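Local structure of epimerase (Methylomonas sp. DH-1, 7CJ7) at residues L14-D19 with D270-A275; A66-G71 with S106-V111; N148-V153 with N179-L184; F248-V253 with W264-H269. The protein epimerises ketoses at C3 with the help of manganese, most actively L-ribulose, followed by D-ribulose, D-allulose and D-fructose. All blocks are in the same frame, centred on the assembly; numbering follows the deposited sequence.

Interactions 2 and 3 lie in the wall of the eight-stranded barrel and are held mainly by backbone hydrogen bonds: each joins two consecutive parallel strands, and strands 107-112 and 148-152 are themselves neighbours, so the two contacts form one continuous stretch of sheet. Both reach the bound L-sorbose, interaction 2 through Ser69 and interaction 3 through Glu152, which also binds manganese. Interaction 1 joins a loop to the first turn of the last helix and is buried; interaction 4 joins two loop segments, is partly exposed and borders the second subunit. These two meet where Leu274 and Val15 pack on Trp268. There serine hydroxyls and tryptophan rings do most of the work, with one backbone bond in interaction 4.

Interaction 1: residues L14-D19 with D270-A275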
loop_
_atom_site.group_PDB
_atom_site.type_symbol
_atom_site.label_atom_id
_atom_site.label_comp_id
_atom_site.label_asym_id
_atom_site.label_seq_id
_atom_site.Cartn_x
_atom_site.Cartn_y
_atom_site.Cartn_z
ATOM N N LEU A 14 16.275 -11.518 -0.052
ATOM C CA LEU A 14 15.144 -11.982 -0.903
ATOM C C LEU A 14 15.365 -11.592 -2.367
ATOM O O LEU A 14 14.524 -11.963 -3.221
ATOM C CB LEU A 14 13.837 -11.383 -0.382
ATOM C CG LEU A 14 12.957 -12.337 0.422
ATOM C CD1 LEU A 14 12.281 -13.346 -0.497
ATOM C CD2 LEU A 14 13.764 -13.039 1.501
ATOM N N VAL A 15 16.421 -10.835 -2.651
ATOM C CA VAL A 15 16.834 -10.570 -4.055
ATOM C C VAL A 15 17.344 -11.887 -4.647
ATOM O O VAL A 15 17.190 -12.068 -5.866
ATOM C CB VAL A 15 17.866 -9.437 -4.136
ATOM C CG1 VAL A 15 18.551 -9.398 -5.490
ATOM C CG2 VAL A 15 17.215 -8.098 -3.831
ATOM N N TRP A 16 17.850 -12.794 -3.803
ATOM C CA TRP A 16 18.564 -14.017 -4.250
ATOM C C TRP A 16 17.898 -15.303 -3.754
ATOM O O TRP A 16 17.881 -16.267 -4.532
ATOM C CB TRP A 16 20.034 -13.973 -3.835
ATOM C CG TRP A 16 20.837 -12.920 -4.530
ATOM C CD1 TRP A 16 21.408 -12.993 -5.769
ATOM C CD2 TRP A 16 21.207 -11.642 -3.990
ATOM N NE1 TRP A 16 22.096 -11.839 -6.040
ATOM C CE2 TRP A 16 21.995 -10.995 -4.964
ATOM C CE3 TRP A 16 20.963 -10.991 -2.775
ATOM C CZ2 TRP A 16 22.509 -9.715 -4.769
ATOM C CZ3 TRP A 16 21.477 -9.729 -2.586
ATOM C CH2 TRP A 16 22.245 -9.109 -3.567
ATOM N N SER A 17 17.450 -15.354 -2.500
ATOM C CA SER A 17 17.013 -16.605 -1.825
ATOM C C SER A 17 15.757 -16.369 -0.984
ATOM O O SER A 17 15.727 -15.391 -0.244
ATOM C CB SER A 17 18.110 -17.177 -0.966
ATOM O OG SER A 17 19.222 -17.552 -1.758
ATOM N N GLY A 18 14.791 -17.284 -1.069
ATOM C CA GLY A 18 13.550 -17.247 -0.272
ATOM C C GLY A 18 13.706 -17.928 1.078
ATOM O O GLY A 18 12.820 -17.756 1.931
ATOM N N ASP A 19 14.783 -18.684 1.270
ATOM C CA ASP A 19 15.075 -19.403 2.535
ATOM C C ASP A 19 16.538 -19.151 2.885
ATOM O O ASP A 19 17.314 -18.771 1.985
ATOM C CB ASP A 19 14.795 -20.902 2.413
ATOM C CG ASP A 19 15.767 -21.624 1.498
ATOM O OD1 ASP A 19 16.871 -21.084 1.264
ATOM O OD2 ASP A 19 15.414 -22.723 1.024
ATOM N N ASP A 270 15.822 -12.496 -13.028
ATOM C CA ASP A 270 17.309 -12.559 -13.020
ATOM C C ASP A 270 17.857 -11.726 -11.852
ATOM O O ASP A 270 18.016 -10.501 -12.021
ATOM C CB ASP A 270 17.864 -12.082 -14.365
ATOM C CG ASP A 270 19.357 -12.307 -14.555
ATOM O OD1 ASP A 270 19.762 -12.469 -15.703
ATOM O OD2 ASP A 270 20.104 -12.287 -13.560
ATOM N N SER A 271 18.141 -12.376 -10.719
ATOM C CA SER A 271 18.641 -11.738 -9.473
ATOM C C SER A 271 19.904 -10.922 -9.772
ATOM O O SER A 271 19.997 -9.794 -9.291
ATOM C CB SER A 271 18.921 -12.763 -8.397
ATOM O OG SER A 271 17.763 -13.527 -8.090
ATOM N N ASP A 272 20.853 -11.475 -10.528
ATOM C CA ASP A 272 22.159 -10.811 -10.786
ATOM C C ASP A 272 21.945 -9.527 -11.593
ATOM O O ASP A 272 22.571 -8.517 -11.273
ATOM C CB ASP A 272 23.132 -11.750 -11.487
ATOM C CG ASP A 272 23.509 -12.932 -10.616
ATOM O OD1 ASP A 272 23.423 -12.795 -9.372
ATOM O OD2 ASP A 272 23.891 -13.977 -11.185
ATOM N N ASP A 273 21.078 -9.554 -12.598
ATOM C CA ASP A 273 20.809 -8.363 -13.445
ATOM C C ASP A 273 20.153 -7.291 -12.569
ATOM O O ASP A 273 20.581 -6.117 -12.593
ATOM C CB ASP A 273 19.923 -8.725 -14.634
ATOM C CG ASP A 273 19.699 -7.542 -15.552
ATOM O OD1 ASP A 273 20.668 -7.142 -16.209
ATOM O OD2 ASP A 273 18.572 -7.017 -15.574
ATOM N N LEU A 274 19.132 -7.689 -11.823
ATOM C CA LEU A 274 18.368 -6.770 -10.947
ATOM C C LEU A 274 19.326 -6.116 -9.947
ATOM O O LEU A 274 19.322 -4.884 -9.864
ATOM C CB LEU A 274 17.269 -7.545 -10.227
ATOM C CG LEU A 274 16.481 -6.713 -9.218
ATOM C CD1 LEU A 274 15.482 -5.811 -9.924
ATOM C CD2 LEU A 274 15.788 -7.612 -8.210
ATOM N N ALA A 275 20.122 -6.915 -9.226
ATOM C CA ALA A 275 21.004 -6.440 -8.132
ATOM C C ALA A 275 22.145 -5.582 -8.692
ATOM O O ALA A 275 22.487 -4.567 -8.067
ATOM C CB ALA A 275 21.539 -7.611 -7.354
HETATM O O HOH W 1 24.387 -10.738 -8.122
#
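The indole of Trp16 and the side chain of Asp272 cross at about a right angle, with the carboxylate plane turned 48° from that of the ring. Asp272 OD1 stands at the ring edge, in its plane, and a water fills the step between them: it accepts from Trp16 NE1 at 3.3 Å and donates to Asp272 OD1 at 2.6 Å. Farther along the indole, Ala275 CB comes obliquely to within 3.5 Å of Trp16 CZ2, while Ser271 CB meets Trp16 CD1. One face of the same ring is covered by CG1 of its neighbour Val15. With CG1 anti to the backbone N (chi1 165°), Val15 also brings this methyl to 3.9 Å from Ala275 CB. The contact joins the loop after strand 8-12, the first strand of the TIM barrel, to the opening turn of helix 271-285, the last helix of the chain. At that helix start Asp270 is the N-cap, its OD2 accepting from Asp273 N. Ser271 OG donates to Val15 O at 2.7 Å, in the carbonyl plane. Without the indole of Trp16, as with an alanine here, the bridging water would probably lose one mate and a gap would open beside Ala275. Asp272 OD1 has a second partner in Arg34, while Ala28 and Ala32 of helix 22-35 also pack against Trp16.

Interaction 2: residues A66-G71 with S106-V111; sequences AHASLG and SELCGV. With SOL (L-sorbose), chain C.
Strands 65-72 and 107-112 are successive parallel strands of the TIM barrel, linked as a beta-alpha-beta unit through helix 83-102, and they run up to the sugar pocket at their C-terminal ends. The short strand axes run 4.7 Å apart at 22°. Ala68 binds in both directions, its N donating to Glu107 O in a nearly straight bond and its O accepting from Cys109 N at 2.9 Å; Leu70 N then donates to Cys109 O. Inside the barrel, His67 and Glu107 lie side by side, and Glu107 CG sits over one face of the imidazole, 3.9 Å from the ring centroid, a CH-pi contact. The polar ends turn to other partners, His67 NE2 to Glu8 and Glu107 OE1 to Lys5. Leu70 CD2 meets Leu108 CD1 on the side covered by helix 83-102. Gly110 has backbone angles (phi 99°) that call for glycine, and a side chain there would run into Leu70 O. At the pocket end, Val111 CG2 lies 3.6 Å from O4 of L-sorbose. Ser69 OG, placed between its backbone N and carbonyl carbon by a chi1 of 65°, accepts from the sugar's O6 at 2.6 Å.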
loop_
_atom_site.group_PDB
_atom_site.type_symbol
_atom_site.label_atom_id
_atom_site.label_comp_id
_atom_site.label_asym_id
_atom_site.label_seq_id
_atom_site.Cartn_x
_atom_site.Cartn_y
_atom_site.Cartn_z
ATOM N N ALA A 66 27.371 -8.407 7.174
ATOM C CA ALA A 66 25.927 -8.685 7.295
ATOM C C ALA A 66 25.293 -7.722 8.298
ATOM O O ALA A 66 25.926 -7.393 9.314
ATOM C CB ALA A 66 25.705 -10.125 7.684
ATOM N N HIS A 67 24.090 -7.267 7.978
ATOM C CA HIS A 67 23.143 -6.655 8.932
ATOM C C HIS A 67 21.889 -7.525 8.906
ATOM O O HIS A 67 21.807 -8.423 8.070
ATOM C CB HIS A 67 22.878 -5.181 8.596
ATOM C CG HIS A 67 24.086 -4.314 8.678
ATOM N ND1 HIS A 67 24.852 -4.213 9.835
ATOM C CD2 HIS A 67 24.653 -3.493 7.767
ATOM C CE1 HIS A 67 25.836 -3.356 9.626
ATOM N NE2 HIS A 67 25.735 -2.901 8.362
ATOM N N ALA A 68 20.942 -7.294 9.796
ATOM C CA ALA A 68 19.735 -8.140 9.871
ATOM C C ALA A 68 18.496 -7.258 9.976
ATOM O O ALA A 68 18.545 -6.235 10.637
ATOM C CB ALA A 68 19.843 -9.088 11.036
ATOM N N SER A 69 17.418 -7.690 9.343
ATOM C CA SER A 69 16.085 -7.067 9.458
ATOM C C SER A 69 15.093 -8.168 9.816
ATOM O O SER A 69 15.369 -9.349 9.524
ATOM C CB SER A 69 15.709 -6.346 8.185
ATOM O OG SER A 69 15.563 -7.255 7.108
ATOM N N LEU A 70 13.986 -7.803 10.450
ATOM C CA LEU A 70 12.875 -8.760 10.622
ATOM C C LEU A 70 11.576 -7.987 10.797
ATOM O O LEU A 70 11.618 -6.770 10.939
ATOM C CB LEU A 70 13.168 -9.664 11.817
ATOM C CG LEU A 70 13.284 -8.948 13.158
ATOM C CD1 LEU A 70 11.913 -8.718 13.778
ATOM C CD2 LEU A 70 14.183 -9.718 14.106
ATOM N N GLY A 71 10.474 -8.707 10.682
ATOM C CA GLY A 71 9.156 -8.287 11.159
ATOM C C GLY A 71 8.671 -9.267 12.195
ATOM O O GLY A 71 8.963 -10.461 12.058
ATOM N N SER A 106 26.146 -4.912 13.194
ATOM C CA SER A 106 25.937 -3.794 14.153
ATOM C C SER A 106 24.568 -3.137 13.964
ATOM O O SER A 106 24.296 -2.164 14.690
ATOM C CB SER A 106 27.041 -2.785 14.024
ATOM O OG SER A 106 27.181 -2.385 12.674
ATOM N N GLU A 107 23.736 -3.611 13.027
ATOM C CA GLU A 107 22.409 -2.987 12.762
ATOM C C GLU A 107 21.314 -4.052 12.741
ATOM O O GLU A 107 21.390 -4.972 11.902
ATOM C CB GLU A 107 22.422 -2.227 11.436
ATOM C CG GLU A 107 23.492 -1.156 11.365
ATOM C CD GLU A 107 23.260 0.051 12.260
ATOM O OE1 GLU A 107 22.103 0.251 12.710
ATOM O OE2 GLU A 107 24.239 0.807 12.495
ATOM N N LEU A 108 20.345 -3.930 13.657
ATOM C CA LEU A 108 19.088 -4.708 13.616
ATOM C C LEU A 108 17.983 -3.743 13.205
ATOM O O LEU A 108 17.747 -2.776 13.937
ATOM C CB LEU A 108 18.787 -5.320 14.985
ATOM C CG LEU A 108 17.472 -6.093 15.037
ATOM C CD1 LEU A 108 17.568 -7.320 14.155
ATOM C CD2 LEU A 108 17.102 -6.487 16.453
ATOM N N CYS A 109 17.377 -3.955 12.040
ATOM C CA CYS A 109 16.437 -2.972 11.455
ATOM C C CYS A 109 15.153 -3.668 10.997
ATOM O O CYS A 109 14.984 -4.874 11.244
ATOM C CB CYS A 109 17.118 -2.196 10.334
ATOM S SG CYS A 109 17.447 -3.184 8.853
ATOM N N GLY A 110 14.233 -2.899 10.426
ATOM C CA GLY A 110 12.947 -3.425 9.959
ATOM C C GLY A 110 11.820 -3.169 10.949
ATOM O O GLY A 110 11.914 -2.247 11.786
ATOM N N VAL A 111 10.756 -3.949 10.821
ATOM C CA VAL A 111 9.518 -3.764 11.616
ATOM C C VAL A 111 9.681 -4.564 12.907
ATOM O O VAL A 111 9.068 -5.640 13.050
ATOM C CB VAL A 111 8.281 -4.140 10.785
ATOM C CG1 VAL A 111 6.998 -3.921 11.575
ATOM C CG2 VAL A 111 8.253 -3.335 9.493
HETATM C C1 SOL C . 8.667 -4.596 4.489
HETATM O O1 SOL C . 7.747 -4.022 3.590
HETATM C C2 SOL C . 10.033 -4.008 4.337
HETATM O O2 SOL C . 10.183 -2.914 3.820
HETATM C C3 SOL C . 11.230 -4.831 4.793
HETATM O O3 SOL C . 12.357 -4.009 4.999
HETATM C C4 SOL C . 10.911 -5.624 6.057
HETATM O O4 SOL C . 10.587 -4.720 7.115
HETATM C C5 SOL C . 12.060 -6.521 6.523
HETATM O O5 SOL C . 11.738 -7.075 7.798
HETATM C C6 SOL C . 12.373 -7.651 5.567
HETATM O O6 SOL C . 13.483 -8.418 6.041
#

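Interaction 3: residues N148-V153 with N179-L184; sequences NIDLEV and NAFLHL. With MN (manganese (II) ion), chain D; SOL (L-sorbose), chain C.
Glu152 and His183 both hold CG anti to the backbone N (chi1 -167° and 170°), and Glu152 runs on extended, so that its chain crosses the imidazole obliquely, over one face. Glu152 CG rests above the ring centre, 3.5 Å from the centroid, and the carboxylate is stacked almost parallel to the ring, 5° apart. Beyond the ring Glu152 OE2 binds manganese at 2.1 Å, and Glu152 OE1 accepts from O4 of L-sorbose at 2.7 Å. Asp185, His211 and Glu246 complete the protein ligands of the metal; Glu152 probably also acts as a proton donor or acceptor in epimerisation. His183 ND1 is hydrogen-bonded to Gly110 N, a bond that probably fixes the ring's rotation. Replacing His183 by alanine would probably leave Gly110 N without this mate and, with the flat face beside the Glu152 chain gone, the carboxylate's orientation at the metal less well fixed. Five backbone bonds join the strands, from Ile149 N to Asn179 O (2.8 Å) through to Val153 N and His183 O. Toward the other end of the strands Asp150 OD1 lies 3.3 Å from Phe181 CB, and Lys5 pairs with Asp150 while making a cation-pi contact with Phe181. The outward Ile149, Leu151, Ala180 and Leu182 meet helices 125-143 and 165-175; the second links the two parallel strands as a beta-alpha-beta unit, and strand 107-112 flanks 148-152 in the barrel.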
loop_
_atom_site.group_PDB
_atom_site.type_symbol
_atom_site.label_atom_id
_atom_site.label_comp_id
_atom_site.label_asym_id
_atom_site.label_seq_id
_atom_site.Cartn_x
_atom_site.Cartn_y
_atom_site.Cartn_z
ATOM N N ASN A 148 23.135 -1.144 17.130
ATOM C CA ASN A 148 22.078 -0.117 16.951
ATOM C C ASN A 148 20.798 -0.801 16.466
ATOM O O ASN A 148 20.875 -1.743 15.647
ATOM C CB ASN A 148 22.478 0.966 15.949
ATOM C CG ASN A 148 23.755 1.689 16.299
ATOM O OD1 ASN A 148 23.933 2.115 17.435
ATOM N ND2 ASN A 148 24.629 1.857 15.319
ATOM N N ILE A 149 19.644 -0.300 16.896
ATOM C CA ILE A 149 18.340 -0.736 16.333
ATOM C C ILE A 149 17.775 0.421 15.509
ATOM O O ILE A 149 17.889 1.585 15.924
ATOM C CB ILE A 149 17.371 -1.241 17.411
ATOM C CG1 ILE A 149 16.865 -0.127 18.330
ATOM C CG2 ILE A 149 18.027 -2.365 18.195
ATOM C CD1 ILE A 149 15.770 -0.594 19.272
ATOM N N ASP A 150 17.224 0.087 14.350
ATOM C CA ASP A 150 16.666 1.067 13.393
ATOM C C ASP A 150 15.219 0.650 13.125
ATOM O O ASP A 150 14.997 -0.458 12.592
ATOM C CB ASP A 150 17.529 1.134 12.136
ATOM C CG ASP A 150 19.019 1.125 12.430
ATOM O OD1 ASP A 150 19.575 2.217 12.705
ATOM O OD2 ASP A 150 19.612 0.015 12.401
ATOM N N LEU A 151 14.277 1.501 13.507
ATOM C CA LEU A 151 12.828 1.209 13.445
ATOM C C LEU A 151 12.310 1.654 12.077
ATOM O O LEU A 151 12.321 2.871 11.782
ATOM C CB LEU A 151 12.140 1.948 14.593
ATOM C CG LEU A 151 12.370 1.370 15.993
ATOM C CD1 LEU A 151 13.818 1.459 16.443
ATOM C CD2 LEU A 151 11.482 2.076 16.989
ATOM N N GLU A 152 11.927 0.687 11.247
ATOM C CA GLU A 152 11.516 0.954 9.855
ATOM C C GLU A 152 10.070 1.456 9.837
ATOM O O GLU A 152 9.157 0.705 10.211
ATOM C CB GLU A 152 11.656 -0.291 8.990
ATOM C CG GLU A 152 11.539 0.032 7.522
ATOM C CD GLU A 152 11.696 -1.184 6.632
ATOM O OE1 GLU A 152 11.762 -2.330 7.171
ATOM O OE2 GLU A 152 11.764 -0.987 5.418
ATOM N N VAL A 153 9.887 2.678 9.362
ATOM C CA VAL A 153 8.552 3.266 9.060
ATOM C C VAL A 153 7.999 2.541 7.838
ATOM O O VAL A 153 8.671 2.515 6.798
ATOM C CB VAL A 153 8.686 4.777 8.820
ATOM C CG1 VAL A 153 7.352 5.386 8.426
ATOM C CG2 VAL A 153 9.285 5.458 10.041
ATOM N N ASN A 179 20.975 4.467 20.913
ATOM C CA ASN A 179 21.277 3.460 19.860
ATOM C C ASN A 179 19.974 3.049 19.177
ATOM O O ASN A 179 19.974 2.016 18.507
ATOM C CB ASN A 179 22.027 2.246 20.405
ATOM C CG ASN A 179 21.207 1.448 21.389
ATOM O OD1 ASN A 179 20.548 2.020 22.246
ATOM N ND2 ASN A 179 21.270 0.132 21.289
ATOM N N ALA A 180 18.920 3.858 19.294
ATOM C CA ALA A 180 17.664 3.643 18.549
ATOM C C ALA A 180 17.520 4.740 17.490
ATOM O O ALA A 180 17.580 5.934 17.823
ATOM C CB ALA A 180 16.484 3.583 19.474
ATOM N N PHE A 181 17.336 4.334 16.243
ATOM C CA PHE A 181 17.333 5.234 15.066
ATOM C C PHE A 181 16.068 5.004 14.240
ATOM O O PHE A 181 15.392 3.956 14.386
ATOM C CB PHE A 181 18.568 4.997 14.192
ATOM C CG PHE A 181 19.866 5.351 14.861
ATOM C CD1 PHE A 181 20.535 4.419 15.640
ATOM C CD2 PHE A 181 20.425 6.606 14.703
ATOM C CE1 PHE A 181 21.731 4.741 16.258
ATOM C CE2 PHE A 181 21.620 6.926 15.325
ATOM C CZ PHE A 181 22.266 5.994 16.105
ATOM N N LEU A 182 15.787 5.969 13.372
ATOM C CA LEU A 182 14.743 5.854 12.334
ATOM C C LEU A 182 15.327 5.089 11.142
ATOM O O LEU A 182 16.531 5.224 10.835
ATOM C CB LEU A 182 14.309 7.261 11.927
ATOM C CG LEU A 182 13.083 7.342 11.029
ATOM C CD1 LEU A 182 11.842 6.977 11.816
ATOM C CD2 LEU A 182 12.954 8.729 10.426
ATOM N N HIS A 183 14.488 4.303 10.499
ATOM C CA HIS A 183 14.815 3.566 9.256
ATOM C C HIS A 183 13.767 3.968 8.219
ATOM O O HIS A 183 12.574 3.803 8.507
ATOM C CB HIS A 183 14.889 2.074 9.599
ATOM C CG HIS A 183 14.987 1.137 8.448
ATOM N ND1 HIS A 183 14.968 -0.233 8.640
ATOM C CD2 HIS A 183 15.081 1.340 7.113
ATOM C CE1 HIS A 183 15.046 -0.837 7.470
ATOM N NE2 HIS A 183 15.129 0.106 6.514
ATOM N N LEU A 184 14.189 4.569 7.104
ATOM C CA LEU A 184 13.264 5.012 6.036
ATOM C C LEU A 184 13.434 4.094 4.831
ATOM O O LEU A 184 14.563 3.614 4.597
ATOM C CB LEU A 184 13.528 6.468 5.660
ATOM C CG LEU A 184 13.099 7.501 6.702
ATOM C CD1 LEU A 184 13.477 8.891 6.229
ATOM C CD2 LEU A 184 11.598 7.436 6.967
HETATM MN MN MN D . 12.159 -2.127 3.730
HETATM C C1 SOL C . 8.667 -4.596 4.489
HETATM O O1 SOL C . 7.747 -4.022 3.590
HETATM C C2 SOL C . 10.033 -4.008 4.337
HETATM O O2 SOL C . 10.183 -2.914 3.820
HETATM C C3 SOL C . 11.230 -4.831 4.793
HETATM O O3 SOL C . 12.357 -4.009 4.999
HETATM C C4 SOL C . 10.911 -5.624 6.057
HETATM O O4 SOL C . 10.587 -4.720 7.115
HETATM C C5 SOL C . 12.060 -6.521 6.523
HETATM O O5 SOL C . 11.738 -7.075 7.798
HETATM C C6 SOL C . 12.373 -7.651 5.567
HETATM O O6 SOL C . 13.483 -8.418 6.041
#

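Interaction 4: residues F248-V253 with W264-H269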
loop_
_atom_site.group_PDB
_atom_site.type_symbol
_atom_site.label_atom_id
_atom_site.label_comp_id
_atom_site.label_asym_id
_atom_site.label_seq_id
_atom_site.Cartn_x
_atom_site.Cartn_y
_atom_site.Cartn_z
ATOM N N PHE A 248 11.120 -7.402 -4.345
ATOM C CA PHE A 248 10.378 -8.675 -4.215
ATOM C C PHE A 248 9.714 -9.006 -5.546
ATOM O O PHE A 248 9.089 -8.122 -6.174
ATOM C CB PHE A 248 9.373 -8.596 -3.070
ATOM C CG PHE A 248 9.986 -8.274 -1.734
ATOM C CD1 PHE A 248 10.561 -9.264 -0.958
ATOM C CD2 PHE A 248 9.991 -6.973 -1.257
ATOM C CE1 PHE A 248 11.138 -8.954 0.264
ATOM C CE2 PHE A 248 10.570 -6.671 -0.040
ATOM C CZ PHE A 248 11.139 -7.660 0.720
ATOM N N SER A 249 9.858 -10.268 -5.945
ATOM C CA SER A 249 9.206 -10.850 -7.141
ATOM C C SER A 249 8.655 -12.223 -6.762
ATOM O O SER A 249 9.265 -12.873 -5.896
ATOM C CB SER A 249 10.178 -10.948 -8.288
ATOM O OG SER A 249 9.558 -11.566 -9.402
ATOM N N SER A 250 7.566 -12.656 -7.397
ATOM C CA SER A 250 7.022 -14.026 -7.235
ATOM C C SER A 250 8.085 -15.049 -7.668
ATOM O O SER A 250 7.945 -16.231 -7.310
ATOM C CB SER A 250 5.716 -14.195 -7.979
ATOM O OG SER A 250 5.876 -13.909 -9.360
ATOM N N GLU A 251 9.129 -14.602 -8.378
ATOM C CA GLU A 251 10.286 -15.441 -8.800
ATOM C C GLU A 251 10.939 -16.098 -7.574
ATOM O O GLU A 251 11.326 -17.283 -7.660
ATOM C CB GLU A 251 11.318 -14.590 -9.546
ATOM C CG GLU A 251 12.489 -15.400 -10.084
ATOM C CD GLU A 251 12.124 -16.325 -11.228
ATOM O OE1 GLU A 251 12.930 -17.227 -11.547
ATOM O OE2 GLU A 251 11.038 -16.134 -11.798
ATOM N N ILE A 252 11.105 -15.338 -6.485
ATOM C CA ILE A 252 11.794 -15.797 -5.244
ATOM C C ILE A 252 10.832 -15.580 -4.077
ATOM O O ILE A 252 10.556 -14.401 -3.753
ATOM C CB ILE A 252 13.130 -15.056 -5.026
ATOM C CG1 ILE A 252 14.041 -15.110 -6.257
ATOM C CG2 ILE A 252 13.832 -15.584 -3.781
ATOM C CD1 ILE A 252 14.747 -16.428 -6.447
ATOM N N VAL A 253 10.340 -16.679 -3.493
ATOM C CA VAL A 253 9.238 -16.678 -2.487
ATOM C C VAL A 253 9.788 -17.145 -1.137
ATOM O O VAL A 253 10.389 -18.238 -1.078
ATOM C CB VAL A 253 8.059 -17.562 -2.943
ATOM C CG1 VAL A 253 6.931 -17.567 -1.920
ATOM C CG2 VAL A 253 7.531 -17.146 -4.307
ATOM N N TRP A 264 2.368 -10.527 -5.487
ATOM C CA TRP A 264 1.537 -11.338 -6.413
ATOM C C TRP A 264 2.181 -11.415 -7.797
ATOM O O TRP A 264 1.808 -12.310 -8.553
ATOM C CB TRP A 264 0.135 -10.746 -6.523
ATOM C CG TRP A 264 -0.556 -10.457 -5.227
ATOM C CD1 TRP A 264 -1.361 -9.385 -4.983
ATOM C CD2 TRP A 264 -0.559 -11.244 -4.019
ATOM N NE1 TRP A 264 -1.856 -9.436 -3.709
ATOM C CE2 TRP A 264 -1.397 -10.574 -3.100
ATOM C CE3 TRP A 264 0.057 -12.434 -3.616
ATOM C CZ2 TRP A 264 -1.621 -11.049 -1.809
ATOM C CZ3 TRP A 264 -0.174 -12.911 -2.344
ATOM C CH2 TRP A 264 -1.004 -12.228 -1.452
ATOM N N ARG A 265 3.070 -10.477 -8.134
ATOM C CA ARG A 265 3.552 -10.324 -9.529
ATOM C C ARG A 265 5.018 -10.719 -9.657
ATOM O O ARG A 265 5.778 -10.591 -8.686
ATOM C CB ARG A 265 3.365 -8.889 -10.024
ATOM C CG ARG A 265 1.916 -8.424 -10.005
ATOM C CD ARG A 265 1.762 -7.187 -10.864
ATOM N NE ARG A 265 2.174 -5.986 -10.157
ATOM C CZ ARG A 265 2.777 -4.942 -10.715
ATOM N NH1 ARG A 265 3.107 -4.966 -11.996
ATOM N NH2 ARG A 265 3.066 -3.882 -9.979
ATOM N N ASN A 266 5.371 -11.177 -10.854
ATOM C CA ASN A 266 6.771 -11.392 -11.294
ATOM C C ASN A 266 7.283 -10.077 -11.891
ATOM O O ASN A 266 6.885 -9.758 -13.016
ATOM C CB ASN A 266 6.858 -12.548 -12.292
ATOM C CG ASN A 266 8.287 -12.823 -12.705
ATOM O OD1 ASN A 266 8.790 -13.937 -12.565
ATOM N ND2 ASN A 266 8.957 -11.796 -13.182
ATOM N N LEU A 267 8.102 -9.333 -11.142
ATOM C CA LEU A 267 8.652 -8.007 -11.538
ATOM C C LEU A 267 10.062 -8.201 -12.096
ATOM O O LEU A 267 10.642 -7.222 -12.598
ATOM C CB LEU A 267 8.678 -7.092 -10.307
ATOM C CG LEU A 267 7.493 -6.140 -10.157
ATOM C CD1 LEU A 267 6.419 -6.446 -11.184
ATOM C CD2 LEU A 267 6.928 -6.192 -8.752
ATOM N N TRP A 268 10.587 -9.421 -11.981
ATOM C CA TRP A 268 11.962 -9.801 -12.397
ATOM C C TRP A 268 12.152 -11.304 -12.223
ATOM O O TRP A 268 11.379 -11.916 -11.460
ATOM C CB TRP A 268 13.029 -9.009 -11.629
ATOM C CG TRP A 268 12.917 -9.015 -10.132
ATOM C CD1 TRP A 268 12.398 -8.018 -9.353
ATOM C CD2 TRP A 268 13.397 -10.021 -9.215
ATOM N NE1 TRP A 268 12.486 -8.348 -8.028
ATOM C CE2 TRP A 268 13.102 -9.566 -7.907
ATOM C CE3 TRP A 268 14.043 -11.252 -9.363
ATOM C CZ2 TRP A 268 13.427 -10.301 -6.768
ATOM C CZ3 TRP A 268 14.362 -11.980 -8.237
ATOM C CH2 TRP A 268 14.063 -11.508 -6.959
ATOM N N HIS A 269 13.156 -11.865 -12.906
ATOM C CA HIS A 269 13.504 -13.309 -12.872
ATOM C C HIS A 269 15.006 -13.473 -12.611
ATOM O O HIS A 269 15.377 -14.493 -12.017
ATOM C CB HIS A 269 13.057 -13.991 -14.176
ATOM C CG HIS A 269 13.681 -13.398 -15.392
ATOM N ND1 HIS A 269 14.901 -13.828 -15.878
ATOM C CD2 HIS A 269 13.283 -12.387 -16.197
ATOM C CE1 HIS A 269 15.220 -13.113 -16.941
ATOM N NE2 HIS A 269 14.246 -12.218 -17.152
#
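Residues 248-253 and 264-269 meet as two irregular loop segments, drawn together in the backbone by Ser250 N, which donates to Arg265 O at 3.0 Å. Ser249 carries most of the side-chain contact. Its OG, anti to the backbone N (chi1 177°), donates to Trp268 O at 2.8 Å on a lone pair of that carbonyl, and accepts from Leu267 N at 3.2 Å. The same oxygen accepts from Glu251 N, an ST turn, so three bonds grip one hydroxyl. Ser249 CB meanwhile lies over the Trp268 indole, 3.4 Å from the centroid of the five-membered ring, in a CH-pi contact. Ile252 crosses the indole at about a right angle, with CG1 3.7 Å from Trp268 CH2. At the exposed side, Glu251 runs alongside Asn266, their carboxylate and amide planes 72° apart, and Glu251 OE2 and Asn266 OD1, both acceptors, approach without a hydrogen bond; Glu251 CG also packs at 3.6 Å from His269 O. Phe248 points away from the other segment to meet His12 edge-to-face, near the bound sugar. Trp264 and Arg265 reach the second subunit, where Arg265 forms a salt bridge with Glu192 of that subunit and Trp264 NE1 bonds to Arg156 O of that subunit. The arrangement belongs to the loop region that follows the eighth strand of a TIM barrel, here lying between the substrate pocket and the dimer interface.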